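Local atomic coordinates of flavoprotein (Thermotoga maritima, PDB entry 5V8S), a protein that probably works as an oxidoreductase in electron transfer, holding a mu-oxo-diiron centre and, as expected of its family, also binding FMN. Residues Val198-Leu203 and His240-Trp244; Ile46-Ser51 and Gly184-Pro188; Trp17-Ile21 and Pro188-Asp192; Thr207-Thr212 and Ser311-Lys315; Lys232-Leu236 and Pro248-Leu252. The protein carries 1 engineered substitution. One frame throughout, in Å; residues are numbered along the deposited sequence.

Overall arrangement
Strand 16-22 begins the longer of two loops that close on 184-192: contact 3 joins it to 188-192, and contact 2 closes a shorter loop from 46-51 to 184-188, with Pro188 common to both. These two fasten the loop before helix 196-214 to the seven-stranded sheet of the metallo-beta-lactamase fold. Contact 1 then ties that helix to the loop carrying iron ligand His240. It crosses both contact 4, where the same helix meets helix 310-316 of the flavodoxin-like part, and contact 5, a short closure between strand 235-238 and helix 248-260. Contact 5 lies wholly within the span of contact 4.

Contact 1. Residues Val198-Leu203 and His240-Trp244; sequences VVERYL and HGLIW. With FEO (mu-oxo-diiron), chain C.
Tyr202 of helix 196-214 packs on Leu242, in the loop after strand 235-238 that also carries iron ligand His240 in this metallo-beta-lactamase fold. The tyrosine ring extends from the helix with CG opposite the backbone N (chi1 176°), while the leucine lies over one face, its CG 4.0 Å from the Tyr202 ring centroid and 16° off the normal, a CH-pi contact. Leu242 CD1 reaches Tyr202 CD2 at 3.6 Å and also touches Val198. At the edge of the same ring comes the indole of Trp244: its CZ2 is 3.9 Å from Tyr202 CE2, and each of these atoms lies near the plane of the other ring. Val199 CG1 and Leu203 CD2 pack against Trp244 CH2.

The buried phenol oxygen both accepts and donates. It accepts from Leu242 N, with Leu242 N to Tyr202 OH 3.2 Å and a bent N-H...O angle of 147°, and it donates to a water. That water also accepts a hydrogen bond from Trp244 NE1, lying in the indole plane, and donates one to Leu242 O, so one molecule links ring, indole and loop backbone. Gly241 CA sits 3.3 Å from Tyr202 OH.

One residue earlier, the imidazole of His240 leads off toward the metal site. Its ND1 is bonded to Ser51 O, which fixes the ring's rotation; Asp101, Asp180 and the engineered Asp102 also bind iron here, and His240 NE2 stands 2.2 Å from the iron FE2.

Contact 2. Residues Ile46-Ser51 and Gly184-Pro188; sequences IPEGIS and GYLLP
Tyr185 lies across the beta turn Ile46-Gly49 and the start of strand 50-59, in one of the loops beside the di-iron site of the metallo-beta-lactamase fold. Tyr185 CB lies 3.8 Å from Glu48 OE2, an oxygen hydrogen-bonded to His205 and salt-bridged to Lys208; it also touches Gly49 O. From CG outward Ile46 covers one face of the ring: CG2 stands 3.5 Å from the Tyr185 ring centroid, 3° off the normal. With Ile46 CG1 wedged between backbone N and carbonyl carbon (chi1 53°), CG2 is the branch set over the ring centre, with CD1 more distant near CD1 and CE1 of the ring. Further along, Tyr185 CD1 meets Ile50 CD1 at 3.8 Å, and at the tip OH is hydrogen-bonded to Thr212 OG1.

Next in the chain, Leu186 N donates to Gly49 O at 2.9 Å, from above the carbonyl plane. Leu187 CD2 presses on Ile50 C at 3.4 Å. One water bridges Glu48 O and Leu187 N; another accepts from Ser51 N and donates to Gly184 O and Leu186 O. Between these two segments one direct backbone bond and two bridging waters do the polar work, so the loop docks on the turn without joining it as a strand.

Contact 3. Residues Trp17-Ile21 and Pro188-Asp192; sequences WTERI and PEILD
The indole of Trp17 carries Leu191 on one face and a carbonyl at its edge. Leu191 CD2 sits 3.3 Å above the indole plane, displaced toward the rim, with its shortest approach to Trp17 CE3 at 3.6 Å. In the plane, Glu189 O faces the edge at Trp17 CH2, 3.5 Å away. Pro188 O and Ile190 CA come near the same six-membered ring obliquely, so the loop backbone curls round its outer end. The ring also has cation-pi partners in Lys15 and Arg31, and NE1 is bonded to Asp33. Arg31 further grips the loop through Pro188 O and Ile190 O.

The two methyls of Leu191 reach successive loop-facing residues of the strand. While CD2 covers the tryptophan, Leu191 CD1 lies 3.6 Å from Glu19 CD and equally close to Glu19 OE1. The Glu19 chain is stretched out from the backbone (chi1 177°), which lays its length, from CB to CD, past that methyl. Farther along, Ile21 CG2 touches Leu191 CD1 more loosely at 4.4 Å. No hydrogen bond joins the two segments; Leu191 O instead accepts from Ile243 N.

The contact is packing without hydrogen bonds, mostly of Leu191 and the indole. It sets the loop before helix 196-214 onto strand 16-22, an outermost strand of the seven-stranded sheet, and belongs to the two-sheet sandwich of the metallo-beta-lactamase fold.

Contact 4. Residues Thr207-Thr212 and Ser311-Lys315; sequences TKYIVT and SEILK
Two helices crossing almost at right angles join the lactamase-like and flavodoxin-like parts of the chain, with Lys208 reaching over to Glu312. The axes of the segments pass 8.6 Å apart at 99°. Lys208 is fully extended from CB to its ammonium group (chi1 -171°), which carries it along Ser311 to a salt bridge: NZ lies 2.8 Å from Glu312 OE2 and meets that oxygen nearly head-on to its C-O bond. The other oxygen, Glu312 OE1, takes Lys315 NZ at 2.8 Å on its syn side. One carboxylate therefore stands between Lys208 NZ and Lys315 NZ, 6.4 Å apart, which probably favours the ionised acid. Lys208 NZ has further partners in Glu48 OE2 and Glu45 O.

Beyond the charges the contact is mainly van der Waals packing. Lys208 CB and Lys315 CB touch at 3.9 Å, Val211 CG1 packs on Leu314 CB at 3.7 Å, and Thr207 CG2 rests against Lys315 O. Thr212 OG1 bonds back to Lys208 O, 2.8 Å away, a turn earlier in its own helix, turning CG2 toward Ser311 and Leu314. Such an interface between the two parts of one chain belongs to the two-domain build of flavodiiron proteins.

Contact 5. Residues Lys232-Leu236 and Pro248-Leu252; sequences KIKAL and PQRLL
Apolar contacts carry this pairing, led by Leu236 and Ile233 facing Pro248, Leu251 and Leu252. The fork of Leu236 straddles the helix surface: CD1 touches Leu252 CD2 at 3.7 Å, and CD2 touches Leu251 CD2 at the same distance. Leu236 and Leu251 side chains run roughly perpendicular to each other. Ile233 and Leu252 instead meet end to end, with 3.7 Å between Ile233 CD1 and Leu252 CD1. The other methyl branch of Ile233, CG2, stays near the main chain and lies 4.2 Å from Pro248 CB. That same Pro248 CB is 4.1 Å from Leu236 CB.

Strand 235-238 is an outermost strand of the five-stranded sheet in the metallo-beta-lactamase fold. It runs parallel to strand 175-179, reached through helices 196-214 and 218-228 as a beta-alpha-beta crossover, and helix 248-260 packs back on it after the loop that holds Trp244, whose backbone pairs with that of Leu236.

Contacts with the main chain come from the proline ring. Pro248 CG rests 3.8 Å from Lys234 O, and CB reaches Leu236 N. No hydrogen bond crosses between the segments. Within the helix, Leu252 N bonds to Pro248 O at 3.1 Å, and farther round Arg250 forms a salt bridge with Glu196 of helix 196-214.

Contact 1. Residues Val198-Leu203 and His240-Trp244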
# COMPACT_ATOMS: atom_id res chain seq x y z
N VAL A 198 -28.14 15.78 -2.52
CA VAL A 198 -26.80 15.83 -3.10
C VAL A 198 -25.79 16.33 -2.06
O VAL A 198 -24.70 15.77 -1.92
CB VAL A 198 -26.78 16.70 -4.37
CG1 VAL A 198 -25.34 16.96 -4.86
CG2 VAL A 198 -27.64 16.07 -5.47
N VAL A 199 -26.13 17.39 -1.34
CA VAL A 199 -25.20 17.93 -0.35
C VAL A 199 -24.85 16.86 0.68
O VAL A 199 -23.68 16.68 1.04
CB VAL A 199 -25.76 19.20 0.30
CG1 VAL A 199 -24.95 19.58 1.53
CG2 VAL A 199 -25.78 20.33 -0.71
N GLU A 200 -25.86 16.12 1.17
CA GLU A 200 -25.61 15.12 2.20
C GLU A 200 -24.73 13.99 1.69
O GLU A 200 -23.86 13.50 2.43
CB GLU A 200 -26.92 14.57 2.75
CG GLU A 200 -27.67 15.59 3.59
CD GLU A 200 -29.03 15.12 4.05
OE1 GLU A 200 -29.21 13.90 4.22
OE2 GLU A 200 -29.93 15.97 4.26
N ARG A 201 -24.94 13.54 0.46
CA ARG A 201 -24.07 12.52 -0.12
C ARG A 201 -22.67 13.05 -0.38
O ARG A 201 -21.72 12.29 -0.39
CB ARG A 201 -24.73 12.03 -1.41
CG ARG A 201 -23.94 11.19 -2.31
CD ARG A 201 -24.78 10.81 -3.54
NE ARG A 201 -26.21 11.14 -3.41
CZ ARG A 201 -26.93 11.75 -4.35
NH1 ARG A 201 -26.38 12.10 -5.52
NH2 ARG A 201 -28.21 12.01 -4.12
N TYR A 202 -22.55 14.36 -0.64
CA TYR A 202 -21.28 14.96 -1.04
C TYR A 202 -20.33 15.16 0.15
O TYR A 202 -19.12 14.99 0.01
CB TYR A 202 -21.57 16.29 -1.74
CG TYR A 202 -20.35 17.10 -2.13
CD1 TYR A 202 -19.38 16.58 -2.99
CD2 TYR A 202 -20.18 18.41 -1.68
CE1 TYR A 202 -18.28 17.32 -3.36
CE2 TYR A 202 -19.07 19.17 -2.06
CZ TYR A 202 -18.12 18.60 -2.89
OH TYR A 202 -17.03 19.35 -3.28
N LEU A 203 -20.85 15.55 1.31
CA LEU A 203 -19.95 15.98 2.39
C LEU A 203 -18.95 14.91 2.82
O LEU A 203 -17.79 15.27 3.11
CB LEU A 203 -20.76 16.57 3.55
CG LEU A 203 -21.28 17.99 3.27
CD1 LEU A 203 -22.29 18.39 4.32
CD2 LEU A 203 -20.14 18.98 3.23
N HIS A 240 -12.53 22.17 -7.00
CA HIS A 240 -12.96 20.78 -7.12
C HIS A 240 -14.31 20.63 -6.45
O HIS A 240 -14.49 21.11 -5.33
CB HIS A 240 -11.99 19.83 -6.41
CG HIS A 240 -10.55 20.00 -6.81
ND1 HIS A 240 -10.08 19.69 -8.06
CD2 HIS A 240 -9.49 20.46 -6.11
CE1 HIS A 240 -8.78 19.94 -8.12
NE2 HIS A 240 -8.40 20.40 -6.94
N GLY A 241 -15.23 19.94 -7.12
CA GLY A 241 -16.52 19.62 -6.51
C GLY A 241 -17.56 20.72 -6.68
O GLY A 241 -17.55 21.50 -7.63
N LEU A 242 -18.49 20.76 -5.72
CA LEU A 242 -19.64 21.64 -5.78
C LEU A 242 -19.25 23.10 -5.52
O LEU A 242 -18.34 23.40 -4.75
CB LEU A 242 -20.63 21.23 -4.71
CG LEU A 242 -21.50 19.99 -4.95
CD1 LEU A 242 -22.59 19.98 -3.90
CD2 LEU A 242 -22.11 19.95 -6.37
N ILE A 243 -20.03 23.99 -6.13
CA ILE A 243 -20.04 25.42 -5.83
C ILE A 243 -21.10 25.64 -4.76
O ILE A 243 -22.15 24.99 -4.77
CB ILE A 243 -20.38 26.21 -7.10
CG1 ILE A 243 -19.25 26.05 -8.12
CG2 ILE A 243 -20.66 27.68 -6.81
CD1 ILE A 243 -19.70 26.30 -9.52
N TRP A 244 -20.83 26.57 -3.85
CA TRP A 244 -21.74 26.85 -2.74
C TRP A 244 -22.28 28.27 -2.87
O TRP A 244 -21.59 29.24 -2.54
CB TRP A 244 -21.03 26.62 -1.41
CG TRP A 244 -20.61 25.19 -1.23
CD1 TRP A 244 -19.60 24.53 -1.89
CD2 TRP A 244 -21.22 24.22 -0.37
NE1 TRP A 244 -19.55 23.22 -1.47
CE2 TRP A 244 -20.52 23.01 -0.53
CE3 TRP A 244 -22.27 24.27 0.55
CZ2 TRP A 244 -20.85 21.86 0.18
CZ3 TRP A 244 -22.60 23.12 1.25
CH2 TRP A 244 -21.89 21.93 1.06
FE1 FEO C . -3.51 21.21 -4.68
FE2 FEO C . -6.32 20.97 -6.60
O FEO C . -4.47 21.15 -6.29
O HOH W 1 -17.17 21.95 -2.62
O HOH W 2 -4.44 19.22 -4.47
O HOH W 3 -6.30 19.27 -5.09

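Contact 2. Residues Ile46-Ser51 and Gly184-Pro188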
# COMPACT_ATOMS: atom_id res chain seq x y z
N ILE A 46 -9.73 7.09 -5.48
CA ILE A 46 -10.94 7.89 -5.71
C ILE A 46 -11.74 7.30 -6.87
O ILE A 46 -11.83 7.90 -7.95
CB ILE A 46 -10.63 9.39 -5.92
CG1 ILE A 46 -9.57 9.63 -7.02
CG2 ILE A 46 -10.17 10.00 -4.62
CD1 ILE A 46 -9.58 11.11 -7.53
N PRO A 47 -12.37 6.14 -6.69
CA PRO A 47 -13.27 5.63 -7.73
C PRO A 47 -14.40 6.59 -8.08
O PRO A 47 -14.97 6.48 -9.18
CB PRO A 47 -13.82 4.32 -7.12
CG PRO A 47 -13.58 4.46 -5.66
CD PRO A 47 -12.35 5.28 -5.49
N GLU A 48 -14.73 7.52 -7.19
CA GLU A 48 -15.80 8.48 -7.45
C GLU A 48 -15.36 9.65 -8.33
O GLU A 48 -16.21 10.45 -8.73
CB GLU A 48 -16.32 9.05 -6.14
CG GLU A 48 -15.33 9.90 -5.36
CD GLU A 48 -14.51 9.13 -4.32
OE1 GLU A 48 -13.97 8.05 -4.64
OE2 GLU A 48 -14.43 9.63 -3.17
N GLY A 49 -14.05 9.79 -8.59
CA GLY A 49 -13.57 10.87 -9.44
C GLY A 49 -13.45 12.20 -8.72
O GLY A 49 -13.72 12.36 -7.53
N ILE A 50 -13.05 13.19 -9.51
CA ILE A 50 -12.87 14.56 -9.04
C ILE A 50 -13.07 15.48 -10.23
O ILE A 50 -12.76 15.12 -11.37
CB ILE A 50 -11.47 14.74 -8.41
CG1 ILE A 50 -11.39 16.08 -7.66
CG2 ILE A 50 -10.36 14.59 -9.46
CD1 ILE A 50 -10.03 16.35 -6.99
N SER A 51 -13.63 16.66 -9.97
CA SER A 51 -13.76 17.66 -11.03
C SER A 51 -12.64 18.68 -10.91
O SER A 51 -12.05 18.87 -9.85
CB SER A 51 -15.13 18.36 -10.98
OG SER A 51 -15.20 19.34 -9.95
N GLY A 184 -13.79 19.12 -2.84
CA GLY A 184 -14.09 17.75 -2.46
C GLY A 184 -13.94 16.85 -3.66
O GLY A 184 -13.91 17.31 -4.80
N TYR A 185 -13.84 15.54 -3.39
CA TYR A 185 -13.96 14.54 -4.44
C TYR A 185 -15.44 14.37 -4.80
O TYR A 185 -16.32 15.00 -4.20
CB TYR A 185 -13.39 13.20 -3.96
CG TYR A 185 -11.93 13.21 -3.59
CD1 TYR A 185 -10.95 13.63 -4.48
CD2 TYR A 185 -11.51 12.75 -2.34
CE1 TYR A 185 -9.58 13.59 -4.15
CE2 TYR A 185 -10.17 12.70 -2.00
CZ TYR A 185 -9.20 13.13 -2.90
OH TYR A 185 -7.85 13.08 -2.57
N LEU A 186 -15.71 13.49 -5.78
CA LEU A 186 -17.04 13.14 -6.29
C LEU A 186 -17.40 13.98 -7.51
O LEU A 186 -17.01 15.15 -7.62
CB LEU A 186 -18.16 13.25 -5.22
CG LEU A 186 -19.52 12.63 -5.59
CD1 LEU A 186 -19.49 11.12 -5.62
CD2 LEU A 186 -20.63 13.09 -4.64
N LEU A 187 -18.20 13.40 -8.41
CA LEU A 187 -18.70 14.11 -9.57
C LEU A 187 -20.21 14.27 -9.45
O LEU A 187 -20.96 13.53 -10.10
CB LEU A 187 -18.36 13.33 -10.83
CG LEU A 187 -16.87 13.06 -11.02
CD1 LEU A 187 -16.65 12.11 -12.21
CD2 LEU A 187 -16.09 14.36 -11.16
N PRO A 188 -20.69 15.23 -8.66
CA PRO A 188 -22.13 15.31 -8.39
C PRO A 188 -22.90 15.67 -9.65
O PRO A 188 -22.39 16.32 -10.57
CB PRO A 188 -22.23 16.42 -7.34
CG PRO A 188 -20.85 16.64 -6.84
CD PRO A 188 -19.94 16.28 -7.95
O HOH W 4 -18.82 10.47 -8.76
O HOH W 5 -14.91 16.83 -7.36

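Contact 3. Residues Trp17-Ile21 and Pro188-Asp192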
# COMPACT_ATOMS: atom_id res chain seq x y z
N TRP A 17 -19.03 20.90 -18.12
CA TRP A 17 -20.09 21.85 -17.81
C TRP A 17 -19.56 23.25 -18.10
O TRP A 17 -18.46 23.59 -17.67
CB TRP A 17 -20.49 21.80 -16.33
CG TRP A 17 -20.74 20.45 -15.72
CD1 TRP A 17 -19.84 19.43 -15.58
CD2 TRP A 17 -21.95 20.00 -15.11
NE1 TRP A 17 -20.43 18.37 -14.94
CE2 TRP A 17 -21.72 18.70 -14.63
CE3 TRP A 17 -23.21 20.58 -14.91
CZ2 TRP A 17 -22.71 17.96 -13.98
CZ3 TRP A 17 -24.19 19.84 -14.28
CH2 TRP A 17 -23.93 18.55 -13.82
N THR A 18 -20.34 24.06 -18.81
CA THR A 18 -20.03 25.46 -19.04
C THR A 18 -21.32 26.23 -18.77
O THR A 18 -22.32 26.06 -19.48
CB THR A 18 -19.57 25.69 -20.49
OG1 THR A 18 -18.37 24.95 -20.74
CG2 THR A 18 -19.30 27.15 -20.75
N GLU A 19 -21.33 27.05 -17.72
CA GLU A 19 -22.58 27.69 -17.32
C GLU A 19 -22.33 29.04 -16.68
O GLU A 19 -21.37 29.22 -15.92
CB GLU A 19 -23.33 26.77 -16.35
CG GLU A 19 -24.63 27.35 -15.81
CD GLU A 19 -25.59 26.28 -15.32
OE1 GLU A 19 -25.64 25.19 -15.92
OE2 GLU A 19 -26.31 26.54 -14.32
N ARG A 20 -23.21 30.00 -16.98
CA ARG A 20 -23.18 31.27 -16.26
C ARG A 20 -23.80 31.03 -14.89
O ARG A 20 -24.92 30.54 -14.79
CB ARG A 20 -23.93 32.35 -17.04
CG ARG A 20 -23.65 33.73 -16.46
CD ARG A 20 -24.21 34.85 -17.32
NE ARG A 20 -25.64 34.70 -17.51
CZ ARG A 20 -26.21 34.30 -18.64
NH1 ARG A 20 -25.47 33.99 -19.70
NH2 ARG A 20 -27.53 34.20 -18.70
N ILE A 21 -23.03 31.31 -13.84
CA ILE A 21 -23.49 31.08 -12.48
C ILE A 21 -23.80 32.38 -11.73
O ILE A 21 -24.47 32.33 -10.70
CB ILE A 21 -22.50 30.20 -11.68
CG1 ILE A 21 -21.07 30.75 -11.78
CG2 ILE A 21 -22.57 28.75 -12.16
CD1 ILE A 21 -20.10 30.12 -10.79
N PRO A 188 -20.69 15.23 -8.66
CA PRO A 188 -22.13 15.31 -8.39
C PRO A 188 -22.90 15.67 -9.65
O PRO A 188 -22.39 16.32 -10.57
CB PRO A 188 -22.23 16.42 -7.34
CG PRO A 188 -20.85 16.64 -6.84
CD PRO A 188 -19.94 16.28 -7.95
N GLU A 189 -24.17 15.29 -9.64
CA GLU A 189 -25.03 15.42 -10.79
C GLU A 189 -25.54 16.84 -11.01
O GLU A 189 -26.40 17.05 -11.87
CB GLU A 189 -26.23 14.46 -10.64
CG GLU A 189 -25.92 13.15 -9.88
CD GLU A 189 -27.00 12.08 -10.07
OE1 GLU A 189 -27.37 11.41 -9.08
OE2 GLU A 189 -27.48 11.92 -11.22
N ILE A 190 -25.06 17.82 -10.25
CA ILE A 190 -25.42 19.23 -10.43
C ILE A 190 -24.21 20.07 -10.05
O ILE A 190 -23.22 19.57 -9.52
CB ILE A 190 -26.69 19.64 -9.65
CG1 ILE A 190 -26.50 19.53 -8.14
CG2 ILE A 190 -27.90 18.81 -10.11
CD1 ILE A 190 -27.68 20.20 -7.38
N LEU A 191 -24.27 21.37 -10.35
CA LEU A 191 -23.12 22.25 -10.13
C LEU A 191 -23.03 22.76 -8.70
O LEU A 191 -21.92 23.03 -8.21
CB LEU A 191 -23.17 23.48 -11.05
CG LEU A 191 -22.92 23.26 -12.53
CD1 LEU A 191 -23.18 24.54 -13.31
CD2 LEU A 191 -21.50 22.82 -12.72
N ASP A 192 -24.16 22.99 -8.04
CA ASP A 192 -24.15 23.78 -6.81
C ASP A 192 -24.83 23.06 -5.65
O ASP A 192 -25.15 21.87 -5.74
CB ASP A 192 -24.78 25.16 -7.04
CG ASP A 192 -26.28 25.11 -7.25
OD1 ASP A 192 -26.84 24.00 -7.40
OD2 ASP A 192 -26.91 26.19 -7.27

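Contact 4. Residues Thr207-Thr212 and Ser311-Lys315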
# COMPACT_ATOMS: atom_id res chain seq x y z
N THR A 207 -14.88 15.37 3.29
CA THR A 207 -14.01 14.94 4.37
C THR A 207 -12.84 14.13 3.83
O THR A 207 -11.69 14.32 4.26
CB THR A 207 -14.80 14.10 5.37
OG1 THR A 207 -15.87 14.91 5.88
CG2 THR A 207 -13.90 13.66 6.52
N LYS A 208 -13.11 13.21 2.90
CA LYS A 208 -12.05 12.40 2.31
C LYS A 208 -10.99 13.28 1.65
O LYS A 208 -9.79 13.02 1.79
CB LYS A 208 -12.68 11.45 1.30
CG LYS A 208 -11.75 10.39 0.74
CD LYS A 208 -12.55 9.53 -0.25
CE LYS A 208 -11.74 8.50 -0.98
NZ LYS A 208 -12.62 7.71 -1.90
N TYR A 209 -11.43 14.30 0.90
CA TYR A 209 -10.52 15.26 0.27
C TYR A 209 -9.71 16.03 1.32
O TYR A 209 -8.48 16.16 1.20
CB TYR A 209 -11.34 16.23 -0.60
CG TYR A 209 -10.50 17.29 -1.24
CD1 TYR A 209 -9.86 17.04 -2.44
CD2 TYR A 209 -10.34 18.55 -0.65
CE1 TYR A 209 -9.07 18.01 -3.05
CE2 TYR A 209 -9.55 19.50 -1.24
CZ TYR A 209 -8.92 19.22 -2.44
OH TYR A 209 -8.13 20.19 -3.02
N ILE A 210 -10.37 16.55 2.35
CA ILE A 210 -9.66 17.30 3.38
C ILE A 210 -8.54 16.47 3.97
O ILE A 210 -7.40 16.92 4.07
CB ILE A 210 -10.63 17.77 4.49
CG1 ILE A 210 -11.60 18.80 3.96
CG2 ILE A 210 -9.84 18.34 5.64
CD1 ILE A 210 -12.77 19.05 4.92
N VAL A 211 -8.86 15.26 4.42
CA VAL A 211 -7.86 14.48 5.14
C VAL A 211 -6.71 14.10 4.22
O VAL A 211 -5.53 14.27 4.56
CB VAL A 211 -8.49 13.25 5.82
CG1 VAL A 211 -7.41 12.45 6.56
CG2 VAL A 211 -9.60 13.65 6.81
N THR A 212 -7.03 13.58 3.03
CA THR A 212 -5.99 13.09 2.13
C THR A 212 -5.12 14.21 1.58
O THR A 212 -3.90 14.03 1.47
CB THR A 212 -6.55 12.24 0.98
OG1 THR A 212 -7.49 12.99 0.19
CG2 THR A 212 -7.17 10.94 1.51
N SER A 311 -7.53 5.71 1.54
CA SER A 311 -8.29 6.96 1.53
C SER A 311 -9.61 6.84 2.28
O SER A 311 -10.09 7.82 2.85
CB SER A 311 -8.54 7.39 0.08
OG SER A 311 -9.38 6.46 -0.59
N GLU A 312 -10.22 5.65 2.28
CA GLU A 312 -11.46 5.45 3.01
C GLU A 312 -11.23 5.33 4.51
O GLU A 312 -12.02 5.84 5.31
CB GLU A 312 -12.15 4.20 2.48
CG GLU A 312 -12.68 4.33 1.08
CD GLU A 312 -13.84 5.31 0.99
OE1 GLU A 312 -14.74 5.23 1.86
OE2 GLU A 312 -13.86 6.13 0.07
N ILE A 313 -10.16 4.66 4.92
CA ILE A 313 -9.79 4.67 6.33
C ILE A 313 -9.62 6.10 6.82
O ILE A 313 -10.18 6.50 7.85
CB ILE A 313 -8.50 3.85 6.56
CG1 ILE A 313 -8.74 2.38 6.21
CG2 ILE A 313 -8.04 3.98 8.01
CD1 ILE A 313 -7.48 1.52 6.17
N LEU A 314 -8.85 6.90 6.08
CA LEU A 314 -8.52 8.24 6.52
C LEU A 314 -9.78 9.10 6.63
O LEU A 314 -9.92 9.88 7.58
CB LEU A 314 -7.51 8.85 5.56
CG LEU A 314 -6.08 8.31 5.69
CD1 LEU A 314 -5.26 8.86 4.58
CD2 LEU A 314 -5.46 8.69 7.00
N LYS A 315 -10.71 8.94 5.70
CA LYS A 315 -11.95 9.70 5.72
C LYS A 315 -12.74 9.51 7.01
O LYS A 315 -13.46 10.43 7.44
CB LYS A 315 -12.80 9.27 4.53
CG LYS A 315 -14.21 9.76 4.53
CD LYS A 315 -15.05 8.94 3.56
CE LYS A 315 -15.45 7.61 4.18
NZ LYS A 315 -16.39 6.93 3.26

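Contact 5. Residues Lys232-Leu236 and Pro248-Leu252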
# COMPACT_ATOMS: atom_id res chain seq x y z
N LYS A 232 -17.47 39.09 4.53
CA LYS A 232 -18.82 38.60 4.26
C LYS A 232 -18.74 37.69 3.05
O LYS A 232 -18.41 38.14 1.95
CB LYS A 232 -19.76 39.78 4.02
CG LYS A 232 -21.13 39.38 3.48
CD LYS A 232 -21.85 38.38 4.38
CE LYS A 232 -23.14 37.87 3.72
NZ LYS A 232 -23.82 36.81 4.51
N ILE A 233 -19.02 36.40 3.24
CA ILE A 233 -18.94 35.43 2.15
C ILE A 233 -20.35 35.11 1.70
O ILE A 233 -21.14 34.54 2.47
CB ILE A 233 -18.16 34.17 2.56
CG1 ILE A 233 -16.71 34.54 2.92
CG2 ILE A 233 -18.19 33.16 1.43
CD1 ILE A 233 -15.88 33.38 3.40
N LYS A 234 -20.67 35.45 0.46
CA LYS A 234 -21.96 35.10 -0.11
C LYS A 234 -21.92 33.86 -1.00
O LYS A 234 -22.97 33.24 -1.21
CB LYS A 234 -22.57 36.31 -0.85
CG LYS A 234 -22.12 36.57 -2.27
CD LYS A 234 -22.89 37.76 -2.86
CE LYS A 234 -22.58 37.98 -4.34
NZ LYS A 234 -23.08 39.29 -4.86
N ALA A 235 -20.74 33.44 -1.47
CA ALA A 235 -20.61 32.25 -2.28
C ALA A 235 -19.16 31.80 -2.21
O ALA A 235 -18.25 32.63 -2.07
CB ALA A 235 -21.02 32.50 -3.74
N LEU A 236 -18.98 30.48 -2.24
CA LEU A 236 -17.65 29.89 -2.29
C LEU A 236 -17.57 29.03 -3.54
O LEU A 236 -18.37 28.10 -3.72
CB LEU A 236 -17.37 29.06 -1.03
CG LEU A 236 -15.93 28.57 -0.88
CD1 LEU A 236 -15.57 28.49 0.59
CD2 LEU A 236 -15.69 27.22 -1.54
N PRO A 248 -22.74 28.77 1.81
CA PRO A 248 -21.28 28.53 1.93
C PRO A 248 -20.82 28.34 3.36
O PRO A 248 -19.80 27.67 3.58
CB PRO A 248 -20.66 29.77 1.28
CG PRO A 248 -21.70 30.82 1.42
CD PRO A 248 -23.01 30.10 1.23
N GLN A 249 -21.51 28.91 4.36
CA GLN A 249 -21.05 28.75 5.73
C GLN A 249 -21.15 27.29 6.17
O GLN A 249 -20.36 26.84 7.01
CB GLN A 249 -21.83 29.65 6.69
CG GLN A 249 -21.16 29.82 8.05
CD GLN A 249 -19.72 30.33 7.95
OE1 GLN A 249 -19.44 31.32 7.27
NE2 GLN A 249 -18.82 29.66 8.65
N ARG A 250 -22.08 26.54 5.59
CA ARG A 250 -22.18 25.12 5.93
C ARG A 250 -20.90 24.39 5.55
O ARG A 250 -20.43 23.51 6.29
CB ARG A 250 -23.38 24.49 5.21
CG ARG A 250 -23.63 23.04 5.56
CD ARG A 250 -24.88 22.55 4.84
NE ARG A 250 -25.20 21.17 5.13
CZ ARG A 250 -26.26 20.53 4.64
NH1 ARG A 250 -27.12 21.17 3.86
NH2 ARG A 250 -26.47 19.26 4.95
N LEU A 251 -20.34 24.74 4.40
CA LEU A 251 -19.10 24.12 3.96
C LEU A 251 -17.94 24.56 4.84
O LEU A 251 -17.10 23.74 5.23
CB LEU A 251 -18.85 24.45 2.49
CG LEU A 251 -17.49 24.02 1.96
CD1 LEU A 251 -17.42 22.51 1.80
CD2 LEU A 251 -17.18 24.70 0.67
N LEU A 252 -17.86 25.86 5.16
CA LEU A 252 -16.78 26.32 6.03
C LEU A 252 -16.87 25.66 7.41
O LEU A 252 -15.84 25.26 7.97
CB LEU A 252 -16.78 27.85 6.11
CG LEU A 252 -16.47 28.50 4.74
CD1 LEU A 252 -16.66 30.03 4.78
CD2 LEU A 252 -15.07 28.15 4.21